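Local coordinates for conserved domain protein (Porphyromonas gingivalis, PDB 3PNN) that probably acts as a cytoplasmic glycosyltransferase that forms glycosidic linkages, built on an alpha/beta/alpha, Rossmann-like fold, at residues A[86-91]-A[234-239]; A[123-128]-A[271-276]; A[147-152]-A[260-265]. All blocks are in the same frame, centred on the assembly; numbering follows the deposited sequence. Where two conformers were deposited one is given.

Overall arrangement
The three contacts run across the alpha/beta/alpha domain, with contact 3 between the other two: its centre is about 25 Å from that of contact 1 and about 22 Å from that of contact 2, while the centres of contacts 1 and 2 are about 33 Å apart, on opposite sides of the chain's centre. Along the chain the segments come in the order 86-91, 123-128, 147-152, 234-239, 260-265, 271-276. Contact 3 joins two strands of the central layer, 148-155 and 263-268, contact 2 joins the loops after strands 118-122 and 263-268, and contact 1 lies at the periphery. Helix 129-140 lies against contacts 2 and 3; helix 223-239 carries half of contact 1 and touches contact 3.

Contact 1: residues A[86-91]-A[234-239]; sequences RLPEGF and NFLNAH
Phe91 and Leu236 both turn CG away from their own carbonyl carbon, at chi1 -74° and -66°, and this brings the phenyl ring and the leucine branch together. The two side chains meet at a slant, with the methylene of Leu236 over one face of the ring: CB stands 4.0 Å from the centroid of the Phe91 ring and 25° off its normal, a CH-pi contact lying toward the rim on the CD1-CE1 side. Because Leu236 is extended beyond CG, its CD1 methyl continues along the ring's CG side to the Pro88 ring. There it meets Pro88 end-on, CD1 of Leu236 being 3.6 Å from CD of Pro88, and Leu87 adds a looser touch from CD2, 4.2 Å from the same CD1 methyl of Leu236.

This is a loop packed on a helix, and it joins two distant parts of the Rossmann-like domain: residues 86-91 belong to the connection between strand 77-81 and helix 103-108, and Leu236 belongs to helix 223-239. Phe232, one turn earlier on that helix, also touches Leu87 and Pro88, while Trp101, farther along the same connection, packs on Leu87 too.

The loop presents these groups through a type II beta turn from Pro88 to Phe91, closed by Phe91 N and Pro88 O at 3.0 Å. Gly90 occupies its third position with a positive phi, backbone angles that call for glycine. Toward the exposed side Asn237 reaches the far edge of the phenyl ring. Its OD1 lies 3.3 Å from CZ of Phe91 and equally near CE1, close to the ring plane, so the carbonyl oxygen faces the weakly positive C-H rim while the amide plane is strongly tilted against the ring.

Contact 2: residues A[123-128]-A[271-276]; sequences ADDFYG and ARWFGV
Asp125 OD1 is gripped by two partners: the indole NE1 of Trp273 donates to it at 2.7 Å, and a bound glycerol, probably from the crystallisation liquor, hydrogen-bonds to it as well. The indole N-H reaches the carboxylate on its anti side, 31° out of the carboxylate plane, whereas the oxygen lies squarely in the plane of the Trp273 ring. Asn122 ND2 holds the other oxygen, OD2, which helps fix the rotation of the carboxylate.

Beside this, a single antiparallel bridge joins Phe126 and Phe274 as a hydrogen-bonded pair, Phe126 N to Phe274 O at 2.9 Å and Phe274 N to Phe126 O at 3.0 Å. Their side chains run the same way and form an offset stack with planes at 11°, although the exact spacing of the rings is doubtful. Phe274 makes this possible by placing CG between its backbone N and carbonyl carbon (chi1 46°). Leu289 of helix 282-294 touches both rings. Farther along, a water links Asp124 O to Val276 N, 2.8 Å from each.

Both segments are loops that follow the C-terminal ends of strands, 118-122 and 263-268, and such strand ends commonly frame the substrate pocket in Rossmann-like glycosyltransferases; glycerol bound at Asp124 and Asp125 is consistent with a pocket here.

Contact 3: residues A[147-152]-A[260-265]; sequences GEYCMV and GRASVE
Strands 148-152 and 263-265 run parallel, their axes approaching to 4.2 Å with a 37° angle between their directions. Tyr149 sends N to Ser263 O at 2.9 Å, and its own O accepts from Glu265 N at 3.0 Å. Ser263 N to Gly147 O and Met151 N to Glu265 O extend the ladder at either end. Strands 148-155 and 263-268 thus form part of the central layer of an alpha/beta/alpha sandwich, with helices on both faces.

On the face with Tyr149 and Val264, helix 249-259 packs against Val264 and helix 223-239 against Tyr149. The tyrosine ring runs back along the pair, so that CE2 of Tyr149 lies 3.6 Å from the methyl CB of Ala262, set obliquely to the ring, while the Val264 CG2 methyl is near the ring plane and 4.1 Å from CB of Tyr149. Val264 has CG1 anti to its backbone N (chi1 178°), which directs that methyl forward along the neighbouring strand: CG1 of Val264 comes 3.6 Å from C of Cys150. The same methyl touches CG of Met151, a selenomethionine whose chain crosses that of Val264 at about a right angle.

Glu148, Cys150, Ser263 and Glu265 point to the other face. Cys150 packs there on Leu135 of helix 129-140, and the carboxylate of Glu265 forms a salt bridge with Lys138 of the same helix. Gly147, at positive phi, precedes the strand and puts its carbonyl carbon C over the centre of the Tyr149 ring, 4.1 Å above the plane. Asp223 OD1 then accepts hydrogen bonds from both Gly147 N and Tyr149 OH.

Contact 1: residues A[86-91]-A[234-239]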
loop_
_atom_site.group_PDB
_atom_site.type_symbol
_atom_site.label_atom_id
_atom_site.label_comp_id
_atom_site.label_asym_id
_atom_site.label_seq_id
_atom_site.Cartn_x
_atom_site.Cartn_y
_atom_site.Cartn_z
ATOM N N ARG A 86 -13.551 -1.544 15.952
ATOM C CA ARG A 86 -12.499 -0.616 16.354
ATOM C C ARG A 86 -12.756 0.770 15.774
ATOM O O ARG A 86 -12.138 1.178 14.790
ATOM C CB ARG A 86 -11.121 -1.143 15.952
ATOM C CG ARG A 86 -10.228 -1.439 17.148
ATOM C CD ARG A 86 -9.788 -2.896 17.198
ATOM N NE ARG A 86 -10.818 -3.793 17.713
ATOM C CZ ARG A 86 -10.591 -5.042 18.110
ATOM N NH1 ARG A 86 -11.588 -5.786 18.564
ATOM N NH2 ARG A 86 -9.365 -5.545 18.056
ATOM N N LEU A 87 -13.684 1.485 16.410
ATOM C CA LEU A 87 -14.155 2.785 15.954
ATOM C C LEU A 87 -13.907 3.835 17.025
ATOM O O LEU A 87 -13.759 3.499 18.197
ATOM C CB LEU A 87 -15.664 2.711 15.679
ATOM C CG LEU A 87 -16.104 1.683 14.636
ATOM C CD1 LEU A 87 -17.623 1.537 14.626
ATOM C CD2 LEU A 87 -15.575 2.081 13.267
ATOM N N PRO A 88 -13.886 5.114 16.631
ATOM C CA PRO A 88 -13.679 6.191 17.605
ATOM C C PRO A 88 -14.721 6.154 18.713
ATOM O O PRO A 88 -15.870 5.774 18.473
ATOM C CB PRO A 88 -13.853 7.457 16.765
ATOM C CG PRO A 88 -13.476 7.025 15.374
ATOM C CD PRO A 88 -14.001 5.625 15.255
ATOM N N GLU A 89 -14.313 6.535 19.917
ATOM C CA GLU A 89 -15.229 6.582 21.046
ATOM C C GLU A 89 -16.499 7.326 20.643
ATOM O O GLU A 89 -16.434 8.423 20.089
ATOM C CB GLU A 89 -14.560 7.268 22.238
ATOM C CG GLU A 89 -15.178 6.931 23.588
ATOM C CD GLU A 89 -14.430 7.569 24.747
ATOM O OE1 GLU A 89 -13.608 8.477 24.498
ATOM O OE2 GLU A 89 -14.666 7.165 25.907
ATOM N N GLY A 90 -17.651 6.715 20.900
ATOM C CA GLY A 90 -18.926 7.339 20.585
ATOM C C GLY A 90 -19.634 6.707 19.400
ATOM O O GLY A 90 -20.838 6.889 19.215
ATOM N N PHE A 91 -18.883 5.966 18.590
ATOM C CA PHE A 91 -19.443 5.299 17.422
ATOM C C PHE A 91 -19.596 3.803 17.659
ATOM O O PHE A 91 -18.738 3.165 18.271
ATOM C CB PHE A 91 -18.562 5.532 16.188
ATOM C CG PHE A 91 -18.671 6.917 15.612
ATOM C CD1 PHE A 91 -19.703 7.242 14.747
ATOM C CD2 PHE A 91 -17.738 7.890 15.925
ATOM C CE1 PHE A 91 -19.805 8.517 14.208
ATOM C CE2 PHE A 91 -17.834 9.168 15.388
ATOM C CZ PHE A 91 -18.869 9.479 14.532
ATOM N N ASN A 234 -15.591 12.082 10.379
ATOM C CA ASN A 234 -16.421 12.726 9.360
ATOM C C ASN A 234 -17.046 11.679 8.459
ATOM O O ASN A 234 -18.231 11.741 8.135
ATOM C CB ASN A 234 -15.589 13.705 8.523
ATOM C CG ASN A 234 -15.231 14.967 9.288
ATOM O OD1 ASN A 234 -15.831 15.269 10.317
ATOM N ND2 ASN A 234 -14.247 15.707 8.788
ATOM N N PHE A 235 -16.225 10.712 8.066
ATOM C CA PHE A 235 -16.663 9.613 7.218
ATOM C C PHE A 235 -17.785 8.809 7.858
ATOM O O PHE A 235 -18.824 8.580 7.235
ATOM C CB PHE A 235 -15.481 8.700 6.904
ATOM C CG PHE A 235 -15.882 7.381 6.305
ATOM C CD1 PHE A 235 -16.085 7.259 4.939
ATOM C CD2 PHE A 235 -16.060 6.268 7.110
ATOM C CE1 PHE A 235 -16.448 6.039 4.384
ATOM C CE2 PHE A 235 -16.427 5.049 6.565
ATOM C CZ PHE A 235 -16.619 4.932 5.201
ATOM N N LEU A 236 -17.580 8.375 9.098
ATOM C CA LEU A 236 -18.615 7.636 9.827
ATOM C C LEU A 236 -19.919 8.421 9.937
ATOM O O LEU A 236 -21.016 7.867 9.791
ATOM C CB LEU A 236 -18.112 7.242 11.216
ATOM C CG LEU A 236 -16.948 6.241 11.173
ATOM C CD1 LEU A 236 -16.243 6.141 12.517
ATOM C CD2 LEU A 236 -17.447 4.876 10.720
ATOM N N ASN A 237 -19.808 9.714 10.205
ATOM C CA ASN A 237 -20.995 10.553 10.279
ATOM C C ASN A 237 -21.768 10.614 8.962
ATOM O O ASN A 237 -22.991 10.664 8.965
ATOM C CB ASN A 237 -20.639 11.961 10.760
ATOM C CG ASN A 237 -20.468 12.031 12.262
ATOM O OD1 ASN A 237 -21.134 11.307 13.004
ATOM N ND2 ASN A 237 -19.578 12.901 12.720
ATOM N N ALA A 238 -21.052 10.601 7.843
ATOM C CA ALA A 238 -21.679 10.773 6.536
ATOM C C ALA A 238 -22.101 9.457 5.890
ATOM O O ALA A 238 -23.139 9.394 5.225
ATOM C CB ALA A 238 -20.758 11.540 5.605
ATOM N N HIS A 239 -21.307 8.412 6.102
ATOM C CA HIS A 239 -21.468 7.155 5.377
ATOM C C HIS A 239 -21.415 5.937 6.292
ATOM O O HIS A 239 -21.357 4.799 5.820
ATOM C CB HIS A 239 -20.376 7.023 4.302
ATOM C CG HIS A 239 -20.176 8.264 3.489
ATOM N ND1 HIS A 239 -21.101 8.708 2.568
ATOM C CD2 HIS A 239 -19.160 9.160 3.463
ATOM C CE1 HIS A 239 -20.664 9.823 2.010
ATOM N NE2 HIS A 239 -19.488 10.120 2.536
#

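Contact 2: residues A[123-128]-A[271-276]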
loop_
_atom_site.group_PDB
_atom_site.type_symbol
_atom_site.label_atom_id
_atom_site.label_comp_id
_atom_site.label_asym_id
_atom_site.label_seq_id
_atom_site.Cartn_x
_atom_site.Cartn_y
_atom_site.Cartn_z
ATOM N N ALA A 123 0.544 -5.793 0.654
ATOM C CA ALA A 123 1.166 -7.065 1.020
ATOM C C ALA A 123 1.493 -7.966 -0.174
ATOM O O ALA A 123 2.245 -8.924 -0.037
ATOM C CB ALA A 123 0.268 -7.824 2.013
ATOM N N ASP A 124 0.936 -7.667 -1.341
ATOM C CA ASP A 124 1.061 -8.594 -2.463
ATOM C C ASP A 124 1.421 -7.867 -3.762
ATOM O O ASP A 124 1.105 -8.336 -4.854
ATOM C CB ASP A 124 -0.247 -9.383 -2.623
ATOM C CG ASP A 124 -0.049 -10.737 -3.291
ATOM O OD1 ASP A 124 1.075 -11.300 -3.250
ATOM O OD2 ASP A 124 -1.042 -11.249 -3.849
ATOM N N ASP A 125 2.056 -6.706 -3.636
ATOM C CA ASP A 125 2.616 -6.004 -4.797
ATOM C C ASP A 125 4.136 -5.979 -4.711
ATOM O O ASP A 125 4.699 -5.847 -3.620
ATOM C CB ASP A 125 2.094 -4.562 -4.891
ATOM C CG ASP A 125 0.649 -4.497 -5.354
ATOM O OD1 ASP A 125 0.397 -4.613 -6.566
ATOM O OD2 ASP A 125 -0.236 -4.364 -4.500
ATOM N N PHE A 126 4.791 -6.094 -5.865
ATOM C CA PHE A 126 6.242 -6.005 -5.944
ATOM C C PHE A 126 6.647 -4.583 -6.322
ATOM O O PHE A 126 6.344 -4.102 -7.425
ATOM C CB PHE A 126 6.800 -7.037 -6.945
ATOM C CG PHE A 126 8.305 -7.036 -7.054
ATOM C CD1 PHE A 126 9.077 -7.954 -6.332
ATOM C CD2 PHE A 126 8.954 -6.139 -7.896
ATOM C CE1 PHE A 126 10.469 -7.969 -6.442
ATOM C CE2 PHE A 126 10.350 -6.141 -8.012
ATOM C CZ PHE A 126 11.109 -7.056 -7.284
ATOM N N TYR A 127 7.334 -3.908 -5.404
ATOM C CA TYR A 127 7.658 -2.492 -5.577
ATOM C C TYR A 127 9.058 -2.243 -6.165
ATOM O O TYR A 127 9.301 -1.209 -6.787
ATOM C CB TYR A 127 7.509 -1.779 -4.240
ATOM C CG TYR A 127 6.070 -1.700 -3.789
ATOM C CD1 TYR A 127 5.228 -0.704 -4.278
ATOM C CD2 TYR A 127 5.542 -2.635 -2.893
ATOM C CE1 TYR A 127 3.895 -0.628 -3.882
ATOM C CE2 TYR A 127 4.207 -2.557 -2.486
ATOM C CZ TYR A 127 3.396 -1.539 -2.978
ATOM O OH TYR A 127 2.076 -1.445 -2.589
ATOM N N GLY A 128 9.971 -3.187 -5.956
ATOM C CA GLY A 128 11.336 -3.067 -6.449
ATOM C C GLY A 128 12.271 -2.386 -5.460
ATOM O O GLY A 128 11.869 -1.511 -4.698
ATOM N N ALA A 271 12.697 1.994 -9.870
ATOM C CA ALA A 271 12.147 0.655 -9.733
ATOM C C ALA A 271 10.923 0.485 -10.633
ATOM O O ALA A 271 10.229 1.449 -10.956
ATOM C CB ALA A 271 11.768 0.356 -8.257
ATOM N N ARG A 272 10.648 -0.754 -11.007
ATOM C CA ARG A 272 9.434 -1.082 -11.747
ATOM C C ARG A 272 8.533 -2.023 -10.937
ATOM O O ARG A 272 8.988 -3.055 -10.444
ATOM C CB ARG A 272 9.812 -1.731 -13.075
ATOM C CG ARG A 272 10.581 -0.791 -14.000
ATOM C CD ARG A 272 9.607 0.028 -14.815
ATOM N NE ARG A 272 8.850 -0.862 -15.693
ATOM C CZ ARG A 272 9.153 -1.102 -16.969
ATOM N NH1 ARG A 272 8.410 -1.944 -17.678
ATOM N NH2 ARG A 272 10.192 -0.493 -17.537
ATOM N N TRP A 273 7.255 -1.659 -10.834
ATOM C CA TRP A 273 6.249 -2.445 -10.135
ATOM C C TRP A 273 5.871 -3.678 -10.950
ATOM O O TRP A 273 5.838 -3.643 -12.181
ATOM C CB TRP A 273 4.992 -1.596 -9.911
ATOM C CG TRP A 273 3.767 -2.405 -9.508
ATOM C CD1 TRP A 273 3.345 -2.674 -8.242
ATOM C CD2 TRP A 273 2.818 -3.028 -10.388
ATOM N NE1 TRP A 273 2.198 -3.441 -8.274
ATOM C CE2 TRP A 273 1.858 -3.672 -9.581
ATOM C CE3 TRP A 273 2.699 -3.112 -11.779
ATOM C CZ2 TRP A 273 0.782 -4.381 -10.118
ATOM C CZ3 TRP A 273 1.632 -3.818 -12.312
ATOM C CH2 TRP A 273 0.695 -4.452 -11.481
ATOM N N PHE A 274 5.592 -4.772 -10.264
ATOM C CA PHE A 274 4.731 -5.782 -10.867
ATOM C C PHE A 274 3.858 -6.509 -9.856
ATOM O O PHE A 274 4.081 -6.444 -8.651
ATOM C CB PHE A 274 5.476 -6.749 -11.776
ATOM C CG PHE A 274 6.736 -7.274 -11.206
ATOM C CD1 PHE A 274 6.726 -8.412 -10.402
ATOM C CD2 PHE A 274 7.950 -6.664 -11.503
ATOM C CE1 PHE A 274 7.916 -8.930 -9.881
ATOM C CE2 PHE A 274 9.137 -7.171 -10.988
ATOM C CZ PHE A 274 9.121 -8.305 -10.176
ATOM N N GLY A 275 2.843 -7.181 -10.369
ATOM C CA GLY A 275 1.833 -7.766 -9.520
ATOM C C GLY A 275 0.861 -8.528 -10.381
ATOM O O GLY A 275 0.839 -8.379 -11.608
ATOM N N VAL A 276 0.066 -9.367 -9.735
ATOM C CA VAL A 276 -0.867 -10.218 -10.449
ATOM C C VAL A 276 -2.247 -9.599 -10.341
ATOM O O VAL A 276 -2.898 -9.714 -9.307
ATOM C CB VAL A 276 -0.879 -11.637 -9.855
ATOM C CG1 VAL A 276 -1.911 -12.534 -10.578
ATOM C CG2 VAL A 276 0.506 -12.254 -9.906
HETATM O O HOH W 1 0.477 -9.953 -7.071
#

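Contact 3: residues A[147-152]-A[260-265]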
loop_
_atom_site.group_PDB
_atom_site.type_symbol
_atom_site.label_atom_id
_atom_site.label_comp_id
_atom_site.label_asym_id
_atom_site.label_seq_id
_atom_site.Cartn_x
_atom_site.Cartn_y
_atom_site.Cartn_z
ATOM N N GLY A 147 2.893 16.862 8.884
ATOM C CA GLY A 147 2.236 17.210 7.633
ATOM C C GLY A 147 3.181 17.272 6.440
ATOM O O GLY A 147 2.844 17.857 5.408
ATOM N N GLU A 148 4.366 16.675 6.578
ATOM C CA GLU A 148 5.294 16.523 5.445
ATOM C C GLU A 148 5.474 15.037 5.129
ATOM O O GLU A 148 6.136 14.311 5.870
ATOM C CB GLU A 148 6.643 17.201 5.738
ATOM C CG GLU A 148 6.459 18.669 6.136
ATOM C CD GLU A 148 7.766 19.433 6.291
ATOM O OE1 GLU A 148 8.687 19.226 5.469
ATOM O OE2 GLU A 148 7.855 20.253 7.234
ATOM N N TYR A 149 4.843 14.593 4.046
ATOM C CA TYR A 149 4.765 13.169 3.705
ATOM C C TYR A 149 5.375 12.932 2.328
ATOM O O TYR A 149 5.904 13.869 1.708
ATOM C CB TYR A 149 3.300 12.730 3.667
ATOM C CG TYR A 149 2.489 13.069 4.910
ATOM C CD1 TYR A 149 3.055 13.013 6.175
ATOM C CD2 TYR A 149 1.137 13.412 4.808
ATOM C CE1 TYR A 149 2.302 13.296 7.323
ATOM C CE2 TYR A 149 0.368 13.691 5.952
ATOM C CZ TYR A 149 0.961 13.633 7.202
ATOM O OH TYR A 149 0.225 13.926 8.332
ATOM N N CYS A 150 5.292 11.691 1.843
ATOM C CA CYS A 150 5.785 11.362 0.508
ATOM C C CYS A 150 5.056 10.152 -0.079
ATOM O O CYS A 150 4.303 9.447 0.606
ATOM C CB CYS A 150 7.297 11.115 0.534
ATOM S SG CYS A 150 7.794 9.644 1.516
HETATM N N MSE A 151 5.253 9.925 -1.370
HETATM C CA MSE A 151 4.781 8.691 -1.986
HETATM C C MSE A 151 5.753 8.330 -3.080
HETATM O O MSE A 151 6.419 9.205 -3.625
HETATM C CB MSE A 151 3.358 8.802 -2.564
HETATM C CG MSE A 151 3.132 9.837 -3.646
HETATM SE SE MSE A 151 1.542 9.406 -4.786
HETATM C CE MSE A 151 2.511 8.629 -6.301
ATOM N N VAL A 152 5.838 7.041 -3.386
ATOM C CA VAL A 152 6.746 6.595 -4.431
ATOM C C VAL A 152 5.907 6.483 -5.690
ATOM O O VAL A 152 4.949 5.710 -5.754
ATOM C CB VAL A 152 7.422 5.266 -4.076
ATOM C CG1 VAL A 152 8.280 4.762 -5.268
ATOM C CG2 VAL A 152 8.311 5.446 -2.834
ATOM N N GLY A 260 -4.220 22.185 2.437
ATOM C CA GLY A 260 -2.901 22.723 2.741
ATOM C C GLY A 260 -2.266 22.200 4.030
ATOM O O GLY A 260 -1.152 22.599 4.374
ATOM N N ARG A 261 -2.958 21.320 4.755
ATOM C CA ARG A 261 -2.404 20.773 6.002
ATOM C C ARG A 261 -1.278 19.774 5.797
ATOM O O ARG A 261 -0.493 19.531 6.711
ATOM C CB ARG A 261 -3.490 20.158 6.890
ATOM C CG ARG A 261 -4.408 21.209 7.497
ATOM C CD ARG A 261 -5.302 20.633 8.578
ATOM N NE ARG A 261 -6.288 19.694 8.045
ATOM C CZ ARG A 261 -7.092 18.951 8.805
ATOM N NH1 ARG A 261 -7.025 19.041 10.132
ATOM N NH2 ARG A 261 -7.962 18.117 8.245
ATOM N N ALA A 262 -1.201 19.184 4.609
ATOM C CA ALA A 262 -0.092 18.288 4.298
ATOM C C ALA A 262 0.465 18.573 2.916
ATOM O O ALA A 262 -0.236 19.084 2.037
ATOM C CB ALA A 262 -0.521 16.839 4.393
ATOM N N SER A 263 1.740 18.267 2.748
ATOM C CA SER A 263 2.356 18.285 1.436
ATOM C C SER A 263 2.958 16.913 1.234
ATOM O O SER A 263 3.403 16.274 2.191
ATOM C CB SER A 263 3.434 19.369 1.348
ATOM O OG SER A 263 4.439 19.150 2.316
ATOM N N VAL A 264 2.947 16.441 -0.005
ATOM C CA VAL A 264 3.391 15.085 -0.281
ATOM C C VAL A 264 4.390 15.175 -1.423
ATOM O O VAL A 264 4.028 15.573 -2.526
ATOM C CB VAL A 264 2.210 14.169 -0.697
ATOM C CG1 VAL A 264 2.719 12.758 -1.036
ATOM C CG2 VAL A 264 1.135 14.108 0.418
ATOM N N GLU A 265 5.648 14.836 -1.163
ATOM C CA GLU A 265 6.630 14.817 -2.247
ATOM C C GLU A 265 6.521 13.500 -3.000
ATOM O O GLU A 265 6.481 12.425 -2.391
ATOM C CB GLU A 265 8.068 15.004 -1.734
ATOM C CG GLU A 265 9.101 14.847 -2.878
ATOM C CD GLU A 265 10.562 15.004 -2.441
ATOM O OE1 GLU A 265 10.835 15.153 -1.233
ATOM O OE2 GLU A 265 11.447 14.981 -3.324
#